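Local coordinates for nitrate transport protein (Parabacteroides distasonis, PDB 3HN0) that is probably the solute-binding component of an ABC transporter, perhaps for nitrate or a related compound, at residues Val17-Asp22 against Cys240-Leu245. Sequence-based numbering, arbitrary orientation. Where two conformers were deposited one is given.
Sequences VIAFAD and CKIYYL. With EDO (1,2-ethanediol), chain E.
Ile-18 and Ala-19, on the short helix 16-19, rest against Cys-240 and Ile-242, where helix 234-240 gives way to strand 242-246. The CB of Ile-18 comes no nearer than 4.5 Å to CD1 of Ile-242 (one of two deposited conformers, as for all its distances). CG2, anti to the backbone N, is likewise 4.5 Å from CG1 of Ile-242. CG1 branches the other way and is chiefly a spacer: with chi2 at 169° the chain is extended, which brings CD1 to the cysteine. There CD1 meets SG of Cys-240 at 3.9 Å, an apolar contact of methyl and sulfur. Thr-217 and Leu-221 of helix 214-223, with Leu-232, also touch this side chain.

The second contact comes straight off the backbone: the Ala-19 methyl CB lies 3.9 Å from CG2 of Ile-242. Pro-81 of strand 76-82 and Cys-207 of helix 196-212 also touch the alanine. Between Cys-240 and Ile-242 the chain turns at Lys-241, whose phi of 54° ends helical geometry. The strand then runs antiparallel to 76-82 as an outermost strand, within this chain, of the mixed sheet that also contains strand 6-12, consistent with the two-domain alpha/beta fold of periplasmic binding proteins; the contact thus joins chain regions over 200 residues apart.

On this strand Tyr-244 N donates to O2 of a 1,2-ethanediol, probably from the crystallisation liquor, at 2.8 Å and 176°. The Tyr-243 ring stands obliquely by the same molecule, CD1 being 3.5 Å from O2, and the residue packs on Gln-229 of the second subunit. Replacing Tyr-243 by an alanine is likely to leave the diol with its backbone bond but no ring beside it, and Gln-229 of the second subunit without this packing partner.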
# COMPACT_ATOMS: atom_id res chain seq x y z
N VAL A 17 -11.35 6.97 -16.19
CA VAL A 17 -11.17 7.56 -17.55
C VAL A 17 -9.86 8.35 -17.56
O VAL A 17 -9.19 8.44 -18.61
CB VAL A 17 -12.33 8.41 -18.00
CG1 VAL A 17 -12.47 9.70 -17.14
CG2 VAL A 17 -12.22 8.72 -19.50
N ILE A 18 -9.42 8.83 -16.39
CA ILE A 18 -8.16 9.54 -16.35
C ILE A 18 -6.98 8.67 -16.78
O ILE A 18 -6.08 9.11 -17.52
CB ILE A 18 -7.89 10.17 -14.93
CG1 ILE A 18 -9.01 11.14 -14.58
CG2 ILE A 18 -6.48 10.86 -14.92
CD1 ILE A 18 -9.00 11.65 -13.07
N ALA A 19 -6.98 7.40 -16.38
CA ALA A 19 -5.94 6.48 -16.79
C ALA A 19 -5.90 6.25 -18.28
O ALA A 19 -4.86 5.95 -18.84
CB ALA A 19 -6.15 5.13 -16.05
N PHE A 20 -7.07 6.33 -18.90
CA PHE A 20 -7.27 6.09 -20.31
C PHE A 20 -7.27 7.38 -21.14
O PHE A 20 -7.47 7.34 -22.35
CB PHE A 20 -8.60 5.33 -20.49
CG PHE A 20 -8.55 3.91 -20.02
CD1 PHE A 20 -8.80 3.59 -18.72
CD2 PHE A 20 -8.24 2.88 -20.92
CE1 PHE A 20 -8.74 2.29 -18.31
CE2 PHE A 20 -8.18 1.57 -20.51
CZ PHE A 20 -8.41 1.27 -19.21
N ALA A 21 -7.03 8.54 -20.50
CA ALA A 21 -7.18 9.83 -21.17
C ALA A 21 -6.40 9.92 -22.45
O ALA A 21 -6.89 10.45 -23.45
CB ALA A 21 -6.81 11.00 -20.22
N ASP A 22 -5.16 9.44 -22.43
CA ASP A 22 -4.32 9.59 -23.60
C ASP A 22 -4.84 8.72 -24.77
O ASP A 22 -4.48 8.96 -25.89
CB ASP A 22 -2.86 9.30 -23.35
CG ASP A 22 -1.98 9.78 -24.51
OD1 ASP A 22 -2.06 10.97 -24.84
OD2 ASP A 22 -1.23 8.98 -25.09
N CYS A 240 -6.02 10.05 -7.20
CA CYS A 240 -6.51 8.87 -7.89
C CYS A 240 -5.50 7.74 -7.88
O CYS A 240 -5.89 6.58 -8.11
CB CYS A 240 -6.90 9.17 -9.36
SG CYS A 240 -8.30 10.29 -9.45
N LYS A 241 -4.22 8.03 -7.64
CA LYS A 241 -3.22 6.94 -7.52
C LYS A 241 -3.27 6.03 -8.78
O LYS A 241 -3.53 4.81 -8.71
CB LYS A 241 -3.43 6.10 -6.25
CG LYS A 241 -3.33 6.90 -4.91
CD LYS A 241 -1.94 7.50 -4.71
CE LYS A 241 -1.79 8.28 -3.38
NZ LYS A 241 -2.16 9.71 -3.54
N ILE A 242 -2.97 6.65 -9.91
CA ILE A 242 -3.07 6.04 -11.22
C ILE A 242 -1.79 5.23 -11.49
O ILE A 242 -0.69 5.78 -11.49
CB ILE A 242 -3.34 7.12 -12.33
CG1 ILE A 242 -4.64 7.90 -12.03
CG2 ILE A 242 -3.34 6.52 -13.74
CD1 ILE A 242 -5.97 7.08 -12.21
N TYR A 243 -1.98 3.94 -11.77
CA TYR A 243 -0.88 3.03 -12.07
C TYR A 243 -1.46 1.68 -12.44
O TYR A 243 -2.33 1.16 -11.73
CB TYR A 243 0.00 2.84 -10.86
CG TYR A 243 1.25 2.02 -11.09
CD1 TYR A 243 2.36 2.58 -11.70
CD2 TYR A 243 1.35 0.68 -10.68
CE1 TYR A 243 3.54 1.85 -11.89
CE2 TYR A 243 2.53 -0.05 -10.86
CZ TYR A 243 3.62 0.55 -11.47
OH TYR A 243 4.79 -0.18 -11.68
N TYR A 244 -0.99 1.09 -13.53
CA TYR A 244 -1.54 -0.18 -13.94
C TYR A 244 -0.73 -1.35 -13.36
O TYR A 244 0.49 -1.45 -13.58
CB TYR A 244 -1.65 -0.28 -15.47
CG TYR A 244 -2.24 -1.60 -15.86
CD1 TYR A 244 -3.59 -1.81 -15.75
CD2 TYR A 244 -1.44 -2.65 -16.27
CE1 TYR A 244 -4.14 -3.03 -16.07
CE2 TYR A 244 -1.99 -3.85 -16.65
CZ TYR A 244 -3.32 -4.05 -16.50
OH TYR A 244 -3.91 -5.25 -16.85
N LEU A 245 -1.41 -2.23 -12.64
CA LEU A 245 -0.88 -3.53 -12.28
C LEU A 245 -1.73 -4.63 -12.88
O LEU A 245 -2.99 -4.62 -12.76
CB LEU A 245 -0.87 -3.74 -10.76
CG LEU A 245 0.18 -3.00 -9.97
CD1 LEU A 245 -0.10 -3.31 -8.48
CD2 LEU A 245 1.59 -3.45 -10.35
C1 EDO E . 3.25 2.94 -16.07
O1 EDO E . 4.04 1.88 -15.53
C2 EDO E . 2.08 3.31 -15.18
O2 EDO E . 1.18 2.22 -14.98